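Side-chain contacts in malate dehydrogenase (Entamoeba histolytica, PDB 3I0P), which probably catalyses the NAD-dependent interconversion of malate and oxaloacetate, as a two-chain enzyme of the malate/L-lactate dehydrogenase family: residues A[46-51]-A[335-340]; A[88-93]-A[277-282]; A[172-177]-A[310-315]. All blocks are in the same frame, centred on the assembly; numbering follows the deposited sequence.

Contact 1 of 3, residues A[46-51]-A[335-340]. With NAD (nicotinamide-adenine-dinucleotide), chain B.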
loop_
_atom_site.group_PDB
_atom_site.type_symbol
_atom_site.label_atom_id
_atom_site.label_comp_id
_atom_site.label_asym_id
_atom_site.label_seq_id
_atom_site.Cartn_x
_atom_site.Cartn_y
_atom_site.Cartn_z
ATOM N N GLY A 46 -6.743 2.004 -21.215
ATOM C CA GLY A 46 -7.487 3.238 -21.017
ATOM C C GLY A 46 -6.758 4.276 -20.193
ATOM O O GLY A 46 -7.357 5.243 -19.751
ATOM N N MET A 47 -5.459 4.083 -19.994
ATOM C CA MET A 47 -4.628 5.081 -19.326
ATOM C C MET A 47 -4.130 6.041 -20.393
ATOM O O MET A 47 -2.968 6.007 -20.783
ATOM C CB MET A 47 -3.436 4.422 -18.608
ATOM C CG MET A 47 -3.785 3.341 -17.604
ATOM S SD MET A 47 -4.868 3.997 -16.333
ATOM C CE MET A 47 -5.018 2.566 -15.236
ATOM N N ASP A 48 -5.017 6.897 -20.869
ATOM C CA ASP A 48 -4.767 7.657 -22.098
ATOM C C ASP A 48 -3.640 8.695 -21.978
ATOM O O ASP A 48 -3.196 9.266 -22.977
ATOM C CB ASP A 48 -6.083 8.253 -22.620
ATOM C CG ASP A 48 -7.104 7.167 -22.966
ATOM O OD1 ASP A 48 -6.715 6.183 -23.622
ATOM O OD2 ASP A 48 -8.282 7.284 -22.570
ATOM N N THR A 49 -3.169 8.891 -20.751
ATOM C CA THR A 49 -2.051 9.778 -20.462
ATOM C C THR A 49 -0.671 9.114 -20.606
ATOM O O THR A 49 0.355 9.784 -20.465
ATOM C CB THR A 49 -2.171 10.325 -19.022
ATOM O OG1 THR A 49 -3.283 11.229 -18.945
ATOM C CG2 THR A 49 -0.888 11.047 -18.606
ATOM N N HIS A 50 -0.629 7.814 -20.886
ATOM C CA HIS A 50 0.631 7.071 -20.767
ATOM C C HIS A 50 1.058 6.219 -21.964
ATOM O O HIS A 50 2.024 5.454 -21.866
ATOM C CB HIS A 50 0.648 6.258 -19.467
ATOM C CG HIS A 50 0.863 7.095 -18.249
ATOM N ND1 HIS A 50 -0.171 7.512 -17.438
ATOM C CD2 HIS A 50 1.992 7.626 -17.721
ATOM C CE1 HIS A 50 0.314 8.247 -16.452
ATOM N NE2 HIS A 50 1.624 8.336 -16.603
ATOM N N GLY A 51 0.348 6.367 -23.082
ATOM C CA GLY A 51 0.701 5.698 -24.343
ATOM C C GLY A 51 0.934 6.701 -25.458
ATOM O O GLY A 51 1.621 7.701 -25.258
ATOM N N GLN A 335 -11.028 -4.647 -24.096
ATOM C CA GLN A 335 -11.861 -5.452 -25.003
ATOM C C GLN A 335 -12.489 -4.576 -26.090
ATOM O O GLN A 335 -12.503 -4.936 -27.271
ATOM C CB GLN A 335 -12.944 -6.226 -24.231
ATOM C CG GLN A 335 -12.416 -7.322 -23.291
ATOM C CD GLN A 335 -11.569 -8.381 -24.000
ATOM O OE1 GLN A 335 -10.346 -8.401 -23.856
ATOM N NE2 GLN A 335 -12.214 -9.256 -24.767
ATOM N N LYS A 336 -12.996 -3.424 -25.662
ATOM C CA LYS A 336 -13.543 -2.401 -26.546
ATOM C C LYS A 336 -12.508 -1.939 -27.591
ATOM O O LYS A 336 -12.776 -1.986 -28.791
ATOM C CB LYS A 336 -14.027 -1.226 -25.688
ATOM C CG LYS A 336 -14.681 -0.074 -26.427
ATOM C CD LYS A 336 -15.170 0.987 -25.418
ATOM C CE LYS A 336 -16.299 1.854 -25.986
ATOM N NZ LYS A 336 -15.814 2.751 -27.073
ATOM N N ARG A 337 -11.322 -1.527 -27.134
ATOM C CA ARG A 337 -10.323 -0.922 -28.022
ATOM C C ARG A 337 -9.623 -1.919 -28.930
ATOM O O ARG A 337 -9.176 -1.580 -30.040
ATOM C CB ARG A 337 -9.325 -0.093 -27.230
ATOM C CG ARG A 337 -9.973 1.135 -26.665
ATOM C CD ARG A 337 -8.977 2.071 -26.077
ATOM N NE ARG A 337 -9.645 3.236 -25.521
ATOM C CZ ARG A 337 -9.058 4.121 -24.729
ATOM N NH1 ARG A 337 -7.789 3.970 -24.397
ATOM N NH2 ARG A 337 -9.744 5.157 -24.265
ATOM N N ARG A 338 -9.540 -3.153 -28.450
ATOM C CA ARG A 338 -8.958 -4.244 -29.207
ATOM C C ARG A 338 -9.691 -4.428 -30.537
ATOM O O ARG A 338 -9.061 -4.660 -31.563
ATOM C CB ARG A 338 -8.992 -5.525 -28.377
ATOM C CG ARG A 338 -8.041 -6.603 -28.830
ATOM C CD ARG A 338 -7.915 -7.700 -27.764
ATOM N NE ARG A 338 -6.982 -7.329 -26.693
ATOM C CZ ARG A 338 -5.652 -7.452 -26.762
ATOM N NH1 ARG A 338 -5.067 -7.929 -27.856
ATOM N NH2 ARG A 338 -4.898 -7.092 -25.733
ATOM N N LYS A 339 -11.013 -4.299 -30.525
ATOM C CA LYS A 339 -11.791 -4.548 -31.742
ATOM C C LYS A 339 -12.215 -3.282 -32.494
ATOM O O LYS A 339 -12.290 -3.303 -33.720
ATOM C CB LYS A 339 -12.985 -5.487 -31.476
ATOM C CG LYS A 339 -13.920 -5.056 -30.344
ATOM C CD LYS A 339 -14.684 -6.261 -29.777
ATOM C CE LYS A 339 -15.560 -5.863 -28.587
ATOM N NZ LYS A 339 -15.733 -6.977 -27.593
ATOM N N PHE A 340 -12.468 -2.189 -31.772
ATOM C CA PHE A 340 -12.979 -0.967 -32.399
ATOM C C PHE A 340 -11.969 0.169 -32.565
ATOM O O PHE A 340 -12.289 1.201 -33.168
ATOM C CB PHE A 340 -14.204 -0.450 -31.647
ATOM C CG PHE A 340 -15.297 -1.462 -31.506
ATOM C CD1 PHE A 340 -15.687 -2.253 -32.599
ATOM C CD2 PHE A 340 -15.955 -1.624 -30.286
ATOM C CE1 PHE A 340 -16.702 -3.200 -32.471
ATOM C CE2 PHE A 340 -16.979 -2.559 -30.153
ATOM C CZ PHE A 340 -17.352 -3.351 -31.247
HETATM P PA NAD B . -6.905 5.885 -11.001
HETATM O O1A NAD B . -7.369 5.949 -12.437
HETATM O O2A NAD B . -7.452 6.882 -10.031
HETATM O O5B NAD B . -7.236 4.397 -10.489
HETATM C C5B NAD B . -6.829 3.261 -11.273
HETATM C C4B NAD B . -6.909 1.946 -10.484
HETATM O O4B NAD B . -8.060 1.901 -9.631
HETATM C C3B NAD B . -7.042 0.737 -11.387
HETATM O O3B NAD B . -6.413 -0.382 -10.741
HETATM C C2B NAD B . -8.536 0.517 -11.478
HETATM O O2B NAD B . -8.851 -0.845 -11.767
HETATM C C1B NAD B . -8.980 0.894 -10.079
HETATM N N9A NAD B . -10.379 1.403 -9.980
HETATM C C8A NAD B . -10.881 2.510 -10.548
HETATM N N7A NAD B . -12.176 2.627 -10.180
HETATM C C5A NAD B . -12.479 1.588 -9.367
HETATM C C6A NAD B . -13.629 1.176 -8.687
HETATM N N6A NAD B . -14.785 1.878 -8.772
HETATM N N1A NAD B . -13.597 0.048 -7.937
HETATM C C2A NAD B . -12.473 -0.675 -7.836
HETATM N N3A NAD B . -11.356 -0.299 -8.472
HETATM C C4A NAD B . -11.335 0.824 -9.244
HETATM O O3 NAD B . -5.281 5.875 -10.917
HETATM P PN NAD B . -4.237 7.081 -11.245
HETATM O O1N NAD B . -3.552 7.442 -9.948
HETATM O O2N NAD B . -4.904 8.146 -12.080
HETATM O O5D NAD B . -3.143 6.382 -12.184
HETATM C C5D NAD B . -3.387 6.186 -13.580
HETATM C C4D NAD B . -2.134 5.651 -14.268
HETATM O O4D NAD B . -1.072 6.606 -14.191
HETATM C C3D NAD B . -1.614 4.378 -13.612
HETATM O O3D NAD B . -1.516 3.368 -14.627
HETATM C C2D NAD B . -0.259 4.753 -13.011
HETATM O O2D NAD B . 0.754 3.733 -13.072
HETATM C C1D NAD B . 0.147 5.923 -13.879
HETATM N N1N NAD B . 1.126 6.783 -13.217
HETATM C C2N NAD B . 2.422 6.676 -13.587
HETATM C C3N NAD B . 3.393 7.479 -12.982
HETATM C C7N NAD B . 4.840 7.374 -13.378
HETATM O O7N NAD B . 5.658 8.099 -12.826
HETATM N N7N NAD B . 5.199 6.500 -14.315
HETATM C C4N NAD B . 3.006 8.390 -11.996
HETATM C C5N NAD B . 1.660 8.472 -11.626
HETATM C C6N NAD B . 0.730 7.651 -12.262
#
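Asp48 and Arg337 join in an end-on salt bridge that ties a loop to helix 328-340, just beyond the Schellman motif that ends helix 29-45, with Gly46 as its positive-phi C-prime residue. The close part is this pair of flat groups, nearly coplanar and arriving from opposite directions. Arg337 NH2 donates to Asp48 OD2 at 3.1 Å, almost straight (175°) and in the guanidinium plane, while Arg337 NH1 reaches Asp48 OD1 at 2.6 Å, tilted 19° from that plane. Both oxygens use their syn lone pairs. The Arg337 chain, extended from CG to NE, carries the guanidinium to the loop, where NH1 also bonds Asp43 O and is thus held by two acceptors. Gly46 CA adds a light touch, 3.5 Å from Arg337 NH1. The whole contact buries 110 Å², both sides summed. Outward it is loose: Lys336 and Arg338, flanking Arg337 on the helix, are exposed to solvent. Inward, the type I turn from Met47 to His50 serves the cofactor pocket instead. Met47 CE comes within 3.6 Å of NAD O3D, and His50 CE1 lies 3.1 Å from NAD O4D.

Contact 2 of 3, residues A[88-93]-A[277-282]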
loop_
_atom_site.group_PDB
_atom_site.type_symbol
_atom_site.label_atom_id
_atom_site.label_comp_id
_atom_site.label_asym_id
_atom_site.label_seq_id
_atom_site.Cartn_x
_atom_site.Cartn_y
_atom_site.Cartn_z
ATOM N N GLY A 88 20.282 1.559 -14.530
ATOM C CA GLY A 88 19.477 1.671 -15.748
ATOM C C GLY A 88 20.195 2.239 -16.955
ATOM O O GLY A 88 19.669 2.190 -18.077
ATOM N N ASN A 89 21.389 2.789 -16.719
ATOM C CA ASN A 89 22.251 3.335 -17.775
ATOM C C ASN A 89 21.546 4.393 -18.601
ATOM O O ASN A 89 21.833 4.567 -19.790
ATOM C CB ASN A 89 22.786 2.213 -18.669
ATOM C CG ASN A 89 23.803 1.355 -17.967
ATOM O OD1 ASN A 89 24.671 1.864 -17.260
ATOM N ND2 ASN A 89 23.705 0.044 -18.148
ATOM N N ASN A 90 20.610 5.085 -17.950
ATOM C CA ASN A 90 19.796 6.148 -18.558
ATOM C C ASN A 90 18.913 5.641 -19.714
ATOM O O ASN A 90 18.513 6.409 -20.591
ATOM C CB ASN A 90 20.666 7.372 -18.949
ATOM C CG ASN A 90 19.844 8.542 -19.500
ATOM O OD1 ASN A 90 20.182 9.106 -20.532
ATOM N ND2 ASN A 90 18.770 8.898 -18.822
ATOM N N GLY A 91 18.591 4.349 -19.691
ATOM C CA GLY A 91 17.689 3.773 -20.693
ATOM C C GLY A 91 16.213 4.060 -20.444
ATOM O O GLY A 91 15.850 4.816 -19.534
ATOM N N PHE A 92 15.362 3.449 -21.262
ATOM C CA PHE A 92 13.916 3.515 -21.083
ATOM C C PHE A 92 13.508 2.793 -19.811
ATOM O O PHE A 92 13.941 1.660 -19.567
ATOM C CB PHE A 92 13.212 2.772 -22.196
ATOM C CG PHE A 92 13.377 3.368 -23.554
ATOM C CD1 PHE A 92 12.672 4.521 -23.919
ATOM C CD2 PHE A 92 14.169 2.725 -24.508
ATOM C CE1 PHE A 92 12.790 5.040 -25.206
ATOM C CE2 PHE A 92 14.283 3.231 -25.790
ATOM C CZ PHE A 92 13.597 4.390 -26.144
ATOM N N GLY A 93 12.637 3.417 -19.025
ATOM C CA GLY A 93 12.101 2.762 -17.843
ATOM C C GLY A 93 11.445 1.441 -18.192
ATOM O O GLY A 93 11.514 0.491 -17.422
ATOM N N SER A 277 22.148 17.903 -15.459
ATOM C CA SER A 277 22.578 16.883 -16.420
ATOM C C SER A 277 21.726 16.829 -17.696
ATOM O O SER A 277 22.142 16.234 -18.695
ATOM C CB SER A 277 22.575 15.500 -15.757
ATOM O OG SER A 277 21.243 15.038 -15.557
ATOM N N GLY A 278 20.531 17.412 -17.647
ATOM C CA GLY A 278 19.609 17.374 -18.777
ATOM C C GLY A 278 18.675 16.172 -18.805
ATOM O O GLY A 278 17.809 16.096 -19.667
ATOM N N LYS A 279 18.839 15.249 -17.852
ATOM C CA LYS A 279 18.129 13.966 -17.840
ATOM C C LYS A 279 17.395 13.704 -16.514
ATOM O O LYS A 279 17.982 13.868 -15.437
ATOM C CB LYS A 279 19.125 12.826 -18.078
ATOM C CG LYS A 279 20.036 12.997 -19.295
ATOM C CD LYS A 279 21.212 12.042 -19.234
ATOM C CE LYS A 279 22.108 12.180 -20.455
ATOM N NZ LYS A 279 22.731 10.854 -20.788
ATOM N N PHE A 280 16.122 13.294 -16.593
ATOM C CA PHE A 280 15.375 12.818 -15.416
ATOM C C PHE A 280 15.828 11.419 -15.056
ATOM O O PHE A 280 15.515 10.472 -15.773
ATOM C CB PHE A 280 13.864 12.813 -15.655
ATOM C CG PHE A 280 13.249 14.187 -15.679
ATOM C CD1 PHE A 280 13.107 14.926 -14.503
ATOM C CD2 PHE A 280 12.812 14.742 -16.877
ATOM C CE1 PHE A 280 12.541 16.197 -14.522
ATOM C CE2 PHE A 280 12.246 16.007 -16.913
ATOM C CZ PHE A 280 12.103 16.740 -15.736
ATOM N N SER A 281 16.567 11.297 -13.949
ATOM C CA SER A 281 17.095 10.013 -13.499
ATOM C C SER A 281 16.328 9.555 -12.257
ATOM O O SER A 281 16.308 10.254 -11.244
ATOM C CB SER A 281 18.598 10.116 -13.251
ATOM O OG SER A 281 19.154 8.905 -12.776
ATOM N N LEU A 282 15.704 8.375 -12.366
ATOM C CA LEU A 282 14.677 7.872 -11.428
ATOM C C LEU A 282 14.995 6.465 -10.926
ATOM O O LEU A 282 15.845 5.771 -11.491
ATOM C CB LEU A 282 13.321 7.783 -12.136
ATOM C CG LEU A 282 12.599 9.008 -12.675
ATOM C CD1 LEU A 282 11.449 8.553 -13.535
ATOM C CD2 LEU A 282 12.083 9.865 -11.568
HETATM O O HOH W 1 18.560 7.860 -15.914
#
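Asn90 and Lys279 bring together two loops at one end of the mixed sheet: a type I' turn from Gly88 to Gly91, between strand 83-87 and helix 93-111, and the link from helix 269-277 to strand 282-290. Strand 113-121 runs between the two strands concerned, and both loops are anchored to its end by backbone bonds, Asn90 to Asn120 and Leu282 to Ser121.

Among the direct polar contacts, Lys279 NZ donates to Asn90 OD1 at 3.1 Å. The ammonium nitrogen sits above the carbonyl plane, 51° out of it, and therefore on neither lone pair. The other end of the amide is fixed by the protein, since Asn90 ND2 donates to Met67 O, an anchor that probably sets the amide's orientation, with OD1 toward the lysine. The Asn90 side chain reaches across because CG stands opposite the backbone N (chi1 -176°).

Packing is supplied by the lysine's hydrocarbon chain, which crosses the Asn90 side chain at about a right angle. Lys279 CD comes to 3.4 Å from Asn90 OD1, and nearer the backbone Lys279 CB is 4.0 Å from Asn90 ND2. A bend at the last torsion, chi4 -148°, brings NZ back over the oxygen.

Within the loops, Gly91 N bonds Gly88 O at 2.9 Å, closing the turn that presents Asn90. The lysine follows Gly278, whose positive phi marks the exit from helix 269-277, and Lys279 N makes a weak bond to Ser277 OG.

A water adds a further link. Its oxygen accepts from Asn90 ND2 at 3.1 Å. The same water oxygen lies 3.4 Å from Ser281 OG, a weak bond.

Contact 3 of 3, residues A[172-177]-A[310-315]; sequences SDEAFP and TLRNTD
Arg312, in the last turn of helix 297-312, reaches across to Glu174 and Phe176 in the hairpin loop that joins antiparallel strands 166-170 and 178-182 at one edge of the mixed sheet. Of the three, the arginine gives up the largest area, 58 Å². Its chain bends at chi3 (-89°), which swings the guanidinium round so that NH1 faces the carboxylate and NH2 the ring.

Glu174, with 28 Å², comes from the opposite direction on a chain extended beyond CG. As modelled, its carboxylate meets the guanidinium at its edge, nearly coplanar with it, in a salt bridge whose detail is doubtful because Glu174 OE2 and Arg312 NH1 are placed too close together to be trusted. Glu174 OE1 also accepts from Asn308 ND2, one turn earlier on the same helix. The base of the glutamate is steadied by an ST turn, in which Ser172 OG accepts from Glu174 N at 3.3 Å.

Phe176 contributes 17 Å². Arg312 NH2 lies at the ring's edge, 4.1 Å from Phe176 CZ, with the ring and guanidinium planes 67° apart; this is an edge contact and not a cation-pi stack. Phe176 CG stands between the backbone N and the carbonyl carbon (chi1 52°), and the ring meets that of Tyr331 on helix 328-340. Arg312 NH2 forms a second salt bridge, to Glu328 of that helix.

With Glu174 at NH1 and Glu328 at NH2, the guanidinium links the hairpin loop, helix 297-312 and helix 328-340, and this pairing probably favours its positive charge and limits its rotation.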
loop_
_atom_site.group_PDB
_atom_site.type_symbol
_atom_site.label_atom_id
_atom_site.label_comp_id
_atom_site.label_asym_id
_atom_site.label_seq_id
_atom_site.Cartn_x
_atom_site.Cartn_y
_atom_site.Cartn_z
ATOM N N SER A 172 -5.954 -14.335 -11.009
ATOM C CA SER A 172 -7.393 -14.421 -10.784
ATOM C C SER A 172 -7.953 -15.573 -11.622
ATOM O O SER A 172 -7.299 -16.015 -12.580
ATOM C CB SER A 172 -8.045 -13.107 -11.199
ATOM O OG SER A 172 -9.440 -13.122 -10.970
ATOM N N ASP A 173 -9.144 -16.073 -11.276
ATOM C CA ASP A 173 -9.758 -17.128 -12.090
ATOM C C ASP A 173 -10.740 -16.526 -13.072
ATOM O O ASP A 173 -11.456 -17.241 -13.769
ATOM C CB ASP A 173 -10.400 -18.242 -11.240
ATOM C CG ASP A 173 -11.735 -17.842 -10.617
ATOM O OD1 ASP A 173 -12.075 -16.636 -10.562
ATOM O OD2 ASP A 173 -12.462 -18.752 -10.155
ATOM N N GLU A 174 -10.764 -15.200 -13.109
ATOM C CA GLU A 174 -11.579 -14.462 -14.048
ATOM C C GLU A 174 -10.792 -14.205 -15.341
ATOM O O GLU A 174 -9.665 -14.685 -15.487
ATOM C CB GLU A 174 -12.034 -13.161 -13.402
ATOM C CG GLU A 174 -12.662 -13.368 -12.045
ATOM C CD GLU A 174 -13.227 -12.097 -11.468
ATOM O OE1 GLU A 174 -12.440 -11.163 -11.193
ATOM O OE2 GLU A 174 -14.468 -12.036 -11.276
ATOM N N ALA A 175 -11.390 -13.458 -16.269
ATOM C CA ALA A 175 -10.799 -13.224 -17.595
ATOM C C ALA A 175 -9.653 -12.213 -17.555
ATOM O O ALA A 175 -8.913 -12.062 -18.524
ATOM C CB ALA A 175 -11.873 -12.774 -18.580
ATOM N N PHE A 176 -9.535 -11.518 -16.428
ATOM C CA PHE A 176 -8.488 -10.530 -16.177
ATOM C C PHE A 176 -7.997 -10.730 -14.751
ATOM O O PHE A 176 -8.781 -11.129 -13.890
ATOM C CB PHE A 176 -9.058 -9.112 -16.318
ATOM C CG PHE A 176 -10.302 -8.875 -15.499
ATOM C CD1 PHE A 176 -10.222 -8.262 -14.254
ATOM C CD2 PHE A 176 -11.553 -9.293 -15.964
ATOM C CE1 PHE A 176 -11.372 -8.053 -13.490
ATOM C CE2 PHE A 176 -12.692 -9.090 -15.213
ATOM C CZ PHE A 176 -12.607 -8.470 -13.975
ATOM N N PRO A 177 -6.703 -10.457 -14.487
ATOM C CA PRO A 177 -6.210 -10.537 -13.104
ATOM C C PRO A 177 -6.669 -9.349 -12.272
ATOM O O PRO A 177 -7.117 -8.336 -12.830
ATOM C CB PRO A 177 -4.691 -10.475 -13.271
ATOM C CG PRO A 177 -4.493 -9.740 -14.539
ATOM C CD PRO A 177 -5.613 -10.176 -15.438
ATOM N N THR A 310 -17.898 -11.980 -4.417
ATOM C CA THR A 310 -18.575 -11.586 -3.188
ATOM C C THR A 310 -18.698 -10.077 -3.127
ATOM O O THR A 310 -19.769 -9.553 -2.827
ATOM C CB THR A 310 -17.828 -12.101 -1.946
ATOM O OG1 THR A 310 -17.740 -13.522 -2.017
ATOM C CG2 THR A 310 -18.552 -11.708 -0.656
ATOM N N LEU A 311 -17.597 -9.394 -3.421
ATOM C CA LEU A 311 -17.553 -7.934 -3.374
ATOM C C LEU A 311 -18.598 -7.311 -4.305
ATOM O O LEU A 311 -19.389 -6.463 -3.875
ATOM C CB LEU A 311 -16.143 -7.414 -3.690
ATOM C CG LEU A 311 -15.050 -7.549 -2.612
ATOM C CD1 LEU A 311 -13.695 -7.158 -3.189
ATOM C CD2 LEU A 311 -15.361 -6.724 -1.357
ATOM N N ARG A 312 -18.615 -7.766 -5.561
ATOM C CA ARG A 312 -19.556 -7.259 -6.571
ATOM C C ARG A 312 -21.026 -7.572 -6.266
ATOM O O ARG A 312 -21.922 -6.842 -6.709
ATOM C CB ARG A 312 -19.178 -7.772 -7.962
ATOM C CG ARG A 312 -17.930 -7.125 -8.511
ATOM C CD ARG A 312 -17.698 -7.517 -9.935
ATOM N NE ARG A 312 -16.907 -8.734 -10.046
ATOM C CZ ARG A 312 -15.629 -8.767 -10.407
ATOM N NH1 ARG A 312 -14.999 -9.919 -10.497
ATOM N NH2 ARG A 312 -14.978 -7.654 -10.686
ATOM N N ASN A 313 -21.261 -8.643 -5.504
ATOM C CA ASN A 313 -22.606 -9.044 -5.096
ATOM C C ASN A 313 -23.214 -8.324 -3.895
ATOM O O ASN A 313 -24.377 -8.565 -3.578
ATOM C CB ASN A 313 -22.653 -10.544 -4.826
ATOM C CG ASN A 313 -23.257 -11.324 -5.971
ATOM O OD1 ASN A 313 -24.301 -10.949 -6.520
ATOM N ND2 ASN A 313 -22.613 -12.426 -6.329
ATOM N N THR A 314 -22.448 -7.466 -3.219
ATOM C CA THR A 314 -22.972 -6.738 -2.054
ATOM C C THR A 314 -23.906 -5.609 -2.486
ATOM O O THR A 314 -23.885 -5.188 -3.642
ATOM C CB THR A 314 -21.853 -6.183 -1.123
ATOM O OG1 THR A 314 -20.945 -5.366 -1.872
ATOM C CG2 THR A 314 -21.091 -7.313 -0.458
ATOM N N ASP A 315 -24.733 -5.131 -1.560
ATOM C CA ASP A 315 -25.728 -4.114 -1.883
ATOM C C ASP A 315 -25.079 -2.855 -2.444
ATOM O O ASP A 315 -24.143 -2.307 -1.859
ATOM C CB ASP A 315 -26.596 -3.772 -0.666
ATOM C CG ASP A 315 -27.524 -4.914 -0.260
ATOM O OD1 ASP A 315 -27.862 -5.770 -1.118
ATOM O OD2 ASP A 315 -27.920 -4.946 0.927
#

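None of the three contacts belongs to the hydrophobic core: contacts 1 and 3 lie on the surface, and contact 2 is partly buried. The surface pair rely on charge, each an arginine on a helix meeting a carboxylate in a loop, and both involve helix 328-340, directly in contact 1 and through Glu328 and Tyr331 around contact 3. Contact 2 instead joins two sheet-end loops with a lysine-amide bond and a water, its amide tied to a backbone carbonyl. It sits on the opposite side of the chain's centre from both others. Only contact 1 includes cofactor-pocket residues, whereas contact 3 reaches the subunit interface, where Asp315 forms a salt bridge with Lys210 of the second subunit.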